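Local structure of muconate cycloisomerase (Azorhizobium caulinodans, 3MY9) at residues Ala156-Gly161 with Gly189-Leu194; Gly299-Trp302 with Ala307-Ala310. The protein belongs to the enolase superfamily, joining an enolase-type N-terminal domain to a TIM-barrel-like C-terminal domain, and is modelled with bound magnesium ions. All blocks are in the same frame, centred on the assembly; numbering follows the deposited sequence.

Interaction 1: residues Ala156-Gly161 with Gly189-Leu194; sequences AMVPAG and GERIDL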
ATOM      1  N   ALA A 156     -49.426 -12.606  -8.944  1.00 71.93           N
ATOM      2  CA  ALA A 156     -49.824 -13.997  -8.697  1.00 72.86           C
ATOM      3  C   ALA A 156     -48.748 -14.791  -7.944  1.00 70.47           C
ATOM      4  O   ALA A 156     -49.060 -15.669  -7.143  1.00 72.17           O
ATOM      5  CB  ALA A 156     -50.143 -14.689 -10.011  1.00 74.38           C
ATOM      6  N   MET A 157     -47.478 -14.499  -8.208  1.00 67.14           N
ATOM      7  CA  MET A 157     -46.379 -15.350  -7.721  1.00 64.44           C
ATOM      8  C   MET A 157     -45.983 -15.115  -6.258  1.00 62.04           C
ATOM      9  O   MET A 157     -45.568 -16.042  -5.551  1.00 60.36           O
ATOM     10  CB  MET A 157     -45.146 -15.167  -8.601  1.00 63.07           C
ATOM     11  CG  MET A 157     -45.300 -15.763  -9.981  1.00 65.21           C
ATOM     12  SD  MET A 157     -43.838 -15.527 -11.015  1.00 64.97           S
ATOM     13  CE  MET A 157     -44.251 -16.912 -12.080  1.00 68.68           C
ATOM     14  N   VAL A 158     -46.079 -13.869  -5.810  1.00 60.68           N
ATOM     15  CA  VAL A 158     -45.743 -13.559  -4.431  1.00 59.86           C
ATOM     16  C   VAL A 158     -46.692 -14.271  -3.438  1.00 61.79           C
ATOM     17  O   VAL A 158     -46.216 -14.917  -2.500  1.00 61.59           O
ATOM     18  CB  VAL A 158     -45.634 -12.047  -4.213  1.00 58.88           C
ATOM     19  CG1 VAL A 158     -45.485 -11.719  -2.740  1.00 58.90           C
ATOM     20  CG2 VAL A 158     -44.432 -11.509  -5.005  1.00 56.73           C
ATOM     21  N   PRO A 159     -48.018 -14.205  -3.659  1.00 64.53           N
ATOM     22  CA  PRO A 159     -48.897 -14.974  -2.779  1.00 66.76           C
ATOM     23  C   PRO A 159     -48.651 -16.504  -2.828  1.00 67.36           C
ATOM     24  O   PRO A 159     -48.924 -17.193  -1.831  1.00 68.26           O
ATOM     25  CB  PRO A 159     -50.298 -14.622  -3.295  1.00 69.46           C
ATOM     26  CG  PRO A 159     -50.157 -13.283  -3.924  1.00 68.65           C
ATOM     27  CD  PRO A 159     -48.783 -13.314  -4.549  1.00 65.60           C
ATOM     28  N   ALA A 160     -48.159 -17.009  -3.973  1.00 66.53           N
ATOM     29  CA  ALA A 160     -47.826 -18.435  -4.160  1.00 67.09           C
ATOM     30  C   ALA A 160     -46.494 -18.845  -3.542  1.00 64.91           C
ATOM     31  O   ALA A 160     -46.067 -19.998  -3.677  1.00 66.07           O
ATOM     32  CB  ALA A 160     -47.831 -18.791  -5.654  1.00 66.82           C
ATOM     33  N   GLY A 161     -45.812 -17.910  -2.891  1.00 63.41           N
ATOM     34  CA  GLY A 161     -44.549 -18.194  -2.193  1.00 61.13           C
ATOM     35  C   GLY A 161     -43.242 -17.854  -2.902  1.00 58.33           C
ATOM     36  O   GLY A 161     -42.172 -18.112  -2.369  1.00 56.67           O
ATOM     37  N   GLY A 189     -42.837  -3.817  -1.146  1.00 57.43           N
ATOM     38  CA  GLY A 189     -41.902  -3.471  -0.087  1.00 57.52           C
ATOM     39  C   GLY A 189     -40.829  -4.530   0.023  1.00 56.92           C
ATOM     40  O   GLY A 189     -40.230  -4.895  -0.983  1.00 56.07           O
ATOM     41  N   GLU A 190     -40.610  -5.042   1.235  1.00 58.51           N
ATOM     42  CA  GLU A 190     -39.595  -6.072   1.485  1.00 58.62           C
ATOM     43  C   GLU A 190     -40.150  -7.496   1.422  1.00 59.04           C
ATOM     44  O   GLU A 190     -39.461  -8.466   1.766  1.00 59.32           O
ATOM     45  CB  GLU A 190     -38.924  -5.856   2.848  1.00 59.94           C
ATOM     46  CG  GLU A 190     -38.118  -4.550   2.994  1.00 62.46           C
ATOM     47  CD  GLU A 190     -38.012  -4.094   4.459  1.00 70.04           C
ATOM     48  OE1 GLU A 190     -37.442  -4.858   5.288  1.00 72.41           O
ATOM     49  OE2 GLU A 190     -38.511  -2.972   4.780  1.00 74.17           O
ATOM     50  N   ARG A 191     -41.376  -7.645   0.951  1.00 59.17           N
ATOM     51  CA  ARG A 191     -41.917  -8.965   0.753  1.00 59.39           C
ATOM     52  C   ARG A 191     -41.261  -9.684  -0.431  1.00 56.45           C
ATOM     53  O   ARG A 191     -41.461 -10.882  -0.607  1.00 56.74           O
ATOM     54  CB  ARG A 191     -43.427  -8.892   0.565  1.00 61.75           C
ATOM     55  CG  ARG A 191     -44.162  -8.319   1.788  1.00 65.93           C
ATOM     56  CD  ARG A 191     -45.472  -7.636   1.377  1.00 69.79           C
ATOM     57  NE  ARG A 191     -46.204  -8.453   0.411  1.00 72.37           N
ATOM     58  CZ  ARG A 191     -46.979  -7.987  -0.567  1.00 74.84           C
ATOM     59  NH1 ARG A 191     -47.151  -6.674  -0.751  1.00 75.29           N
ATOM     60  NH2 ARG A 191     -47.595  -8.853  -1.376  1.00 76.08           N
ATOM     61  N   ILE A 192     -40.524  -8.947  -1.259  1.00 52.89           N
ATOM     62  CA  ILE A 192     -39.751  -9.551  -2.330  1.00 50.20           C
ATOM     63  C   ILE A 192     -38.274  -9.318  -2.088  1.00 47.70           C
ATOM     64  O   ILE A 192     -37.877  -8.273  -1.585  1.00 46.70           O
ATOM     65  CB  ILE A 192     -40.143  -9.033  -3.748  1.00 50.21           C
ATOM     66  CG1 ILE A 192     -39.888  -7.531  -3.881  1.00 47.80           C
ATOM     67  CG2 ILE A 192     -41.605  -9.384  -4.072  1.00 50.24           C
ATOM     68  CD1 ILE A 192     -40.018  -7.043  -5.275  1.00 47.02           C
ATOM     69  N   ASP A 193     -37.496 -10.335  -2.441  1.00 45.54           N
ATOM     70  CA  ASP A 193     -36.081 -10.328  -2.432  1.00 43.88           C
ATOM     71  C   ASP A 193     -35.695  -9.964  -3.871  1.00 42.87           C
ATOM     72  O   ASP A 193     -35.615 -10.837  -4.727  1.00 43.68           O
ATOM     73  CB  ASP A 193     -35.575 -11.724  -2.011  1.00 44.05           C
ATOM     74  CG  ASP A 193     -34.057 -11.874  -2.087  1.00 43.60           C
ATOM     75  OD1 ASP A 193     -33.365 -10.968  -2.594  1.00 44.44           O
ATOM     76  OD2 ASP A 193     -33.541 -12.924  -1.644  1.00 43.51           O
ATOM     77  N   LEU A 194     -35.454  -8.670  -4.114  1.00 40.27           N
ATOM     78  CA  LEU A 194     -35.295  -8.143  -5.447  1.00 39.78           C
ATOM     79  C   LEU A 194     -33.825  -7.956  -5.787  1.00 38.23           C
ATOM     80  O   LEU A 194     -33.120  -7.262  -5.063  1.00 37.91           O
ATOM     81  CB  LEU A 194     -35.995  -6.780  -5.550  1.00 39.86           C
ATOM     82  CG  LEU A 194     -35.901  -6.023  -6.878  1.00 39.97           C
ATOM     83  CD1 LEU A 194     -36.472  -6.844  -8.015  1.00 38.37           C
ATOM     84  CD2 LEU A 194     -36.642  -4.678  -6.796  1.00 39.91           C
TER
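Val-158 divides its two methyl groups between Ile-192 and Arg-191, at the Schellman motif that ends helix 147-157 of the barrel domain, against the loop that leads into strand 193-197. It is a compact example of how a branched residue at a helix terminus can serve two unlike neighbours. CG2 of Val-158 meets CG2 of Ile-192 at 3.7 Å, a methyl-to-methyl contact between side chains that cross at about a right angle. With chi1 at 172°, the valine sets CG1 anti to its backbone N, and this second branch is turned to the guanidinium of Arg-191 instead. There CG1 of Val-158 lies 3.8 Å from NH2 of Arg-191, approaching the planar group obliquely; the arginine chain bends at chi3 (44°) on its way to that place. No hydrogen bond joins the two segments. Phe-165 touches both Val-158 and Ile-192, and Phe-188 also touches Val-158, so the pair belongs to a wider apolar patch beside strand 164-168 and helix 174-188. Arg-185 NH1 bonds to the carbonyl oxygens of both Gly-189 and Ile-192, tying together the bend that carries Arg-191. On the helix side, Gly-161 at positive phi closes the turn, its N 3.0 Å from O of Val-158.

Interaction 2: residues Gly299-Trp302 with Ala307-Ala310; sequences GTLW and ALAA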
ATOM      1  N   GLY A 299     -26.100 -19.082  -9.705  1.00 47.16           N
ATOM      2  CA  GLY A 299     -25.853 -18.585 -11.048  1.00 48.50           C
ATOM      3  C   GLY A 299     -26.912 -19.114 -11.979  1.00 50.98           C
ATOM      4  O   GLY A 299     -28.051 -19.386 -11.550  1.00 52.02           O
ATOM      5  N   THR A 300     -26.535 -19.298 -13.239  1.00 52.46           N
ATOM      6  CA  THR A 300     -27.435 -19.790 -14.278  1.00 54.55           C
ATOM      7  C   THR A 300     -27.273 -21.303 -14.464  1.00 54.82           C
ATOM      8  O   THR A 300     -26.302 -21.736 -15.049  1.00 55.00           O
ATOM      9  CB  THR A 300     -27.099 -19.109 -15.614  1.00 55.74           C
ATOM     10  OG1 THR A 300     -25.722 -19.351 -15.927  1.00 57.78           O
ATOM     11  CG2 THR A 300     -27.303 -17.610 -15.519  1.00 56.25           C
ATOM     12  N   LEU A 301     -28.229 -22.093 -13.977  1.00 54.95           N
ATOM     13  CA  LEU A 301     -28.172 -23.539 -14.105  1.00 56.08           C
ATOM     14  C   LEU A 301     -28.776 -23.947 -15.447  1.00 57.92           C
ATOM     15  O   LEU A 301     -29.834 -23.456 -15.833  1.00 58.38           O
ATOM     16  CB  LEU A 301     -28.926 -24.236 -12.962  1.00 55.90           C
ATOM     17  CG  LEU A 301     -28.407 -24.061 -11.532  1.00 54.62           C
ATOM     18  CD1 LEU A 301     -29.408 -24.616 -10.519  1.00 53.50           C
ATOM     19  CD2 LEU A 301     -27.026 -24.720 -11.385  1.00 54.46           C
ATOM     20  N   TRP A 302     -28.090 -24.840 -16.148  1.00 58.85           N
ATOM     21  CA  TRP A 302     -28.593 -25.400 -17.389  1.00 61.14           C
ATOM     22  C   TRP A 302     -29.739 -26.352 -17.046  1.00 62.06           C
ATOM     23  O   TRP A 302     -29.622 -27.140 -16.104  1.00 61.11           O
ATOM     24  CB  TRP A 302     -27.456 -26.122 -18.138  1.00 62.28           C
ATOM     25  CG  TRP A 302     -27.901 -26.955 -19.301  1.00 65.80           C
ATOM     26  CD1 TRP A 302     -27.631 -28.277 -19.514  1.00 68.12           C
ATOM     27  CD2 TRP A 302     -28.696 -26.527 -20.408  1.00 70.08           C
ATOM     28  NE1 TRP A 302     -28.199 -28.696 -20.686  1.00 70.49           N
ATOM     29  CE2 TRP A 302     -28.866 -27.645 -21.255  1.00 72.70           C
ATOM     30  CE3 TRP A 302     -29.284 -25.307 -20.767  1.00 71.06           C
ATOM     31  CZ2 TRP A 302     -29.603 -27.584 -22.437  1.00 76.99           C
ATOM     32  CZ3 TRP A 302     -30.016 -25.244 -21.937  1.00 75.03           C
ATOM     33  CH2 TRP A 302     -30.171 -26.377 -22.763  1.00 77.35           C
ATOM     34  N   ALA A 307     -27.218 -32.209 -15.814  1.00 57.57           N
ATOM     35  CA  ALA A 307     -26.413 -31.106 -15.294  1.00 54.58           C
ATOM     36  C   ALA A 307     -27.128 -30.355 -14.163  1.00 52.18           C
ATOM     37  O   ALA A 307     -26.490 -29.841 -13.226  1.00 49.95           O
ATOM     38  CB  ALA A 307     -26.071 -30.133 -16.424  1.00 55.27           C
ATOM     39  N   LEU A 308     -28.445 -30.258 -14.278  1.00 51.09           N
ATOM     40  CA  LEU A 308     -29.251 -29.613 -13.256  1.00 49.65           C
ATOM     41  C   LEU A 308     -29.253 -30.428 -11.973  1.00 48.25           C
ATOM     42  O   LEU A 308     -29.208 -29.872 -10.897  1.00 47.79           O
ATOM     43  CB  LEU A 308     -30.680 -29.446 -13.745  1.00 50.94           C
ATOM     44  CG  LEU A 308     -31.666 -28.814 -12.767  1.00 50.17           C
ATOM     45  CD1 LEU A 308     -31.165 -27.466 -12.297  1.00 50.09           C
ATOM     46  CD2 LEU A 308     -33.006 -28.693 -13.469  1.00 51.42           C
ATOM     47  N   ALA A 309     -29.313 -31.745 -12.084  1.00 49.25           N
ATOM     48  CA  ALA A 309     -29.268 -32.621 -10.898  1.00 48.76           C
ATOM     49  C   ALA A 309     -27.940 -32.395 -10.170  1.00 47.20           C
ATOM     50  O   ALA A 309     -27.892 -32.239  -8.957  1.00 45.76           O
ATOM     51  CB  ALA A 309     -29.429 -34.103 -11.306  1.00 49.49           C
ATOM     52  N   ALA A 310     -26.863 -32.358 -10.939  1.00 47.78           N
ATOM     53  CA  ALA A 310     -25.528 -32.129 -10.381  1.00 47.28           C
ATOM     54  C   ALA A 310     -25.467 -30.787  -9.639  1.00 45.41           C
ATOM     55  O   ALA A 310     -24.981 -30.709  -8.511  1.00 43.38           O
ATOM     56  CB  ALA A 310     -24.461 -32.199 -11.486  1.00 47.67           C
TER
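NE1 of Trp-302, on the indole whose edge meets Ala-307, donates a hydrogen bond to Glu-53 OE2, while the other carboxylate oxygen, OE1, takes a weak bond from Ala-307 N. One glutamate thus reaches both ends of a short beta-alpha connection, the start of the beta-alpha-beta unit made by strand 300-301, helix 305-316 and strand 326-327 in the barrel domain. The tryptophan illustrates how a single ring can be apolar at one atom and polar at the next. Its CD1 lies 3.9 Å from CB of Ala-307, with the methyl near the ring plane and not over a face. A chi1 of 169° carries the indole away from its own backbone N, and it also touches Val-35 and Arg-37 of strand 35-44, so that the N-terminal domain takes part in holding it. Deeper in, Leu-301 and Leu-308 cross at about a right angle. CD1 of Leu-308 rests 3.8 Å from CD1 of Leu-301 and 4.0 Å from CB of Leu-301. Leu-301 also packs on Cys-325, just before strand 326-327, and Leu-308 on Phe-327 within it, so the second strand of the unit joins the apolar layer. Between the leucine pair and the indole, the backbone itself comes close to the helix: O of Trp-302 stands 3.5 Å from CB of Leu-308, a van der Waals contact.

How the interactions relate
Both contacts belong to the barrel domain, and the first is complete in sequence before the second begins, yet they share no element and do not touch: their centres are 24 Å apart and their nearest atoms about 13 Å. Interaction 1 sits toward the periphery, partly buried, where a helix terminus meets the loop leading into a strand and a valine methyl lies against an exposed arginine as well as an isoleucine. Interaction 2 is buried near the middle of the chain, with leucines and an indole packed within one beta-alpha-beta unit. Neither has hydrogen bonds between its own segments; these come from outside the pairs, from Arg-185 to backbone carbonyls in the first and from Trp-302 to Glu-53 in the second.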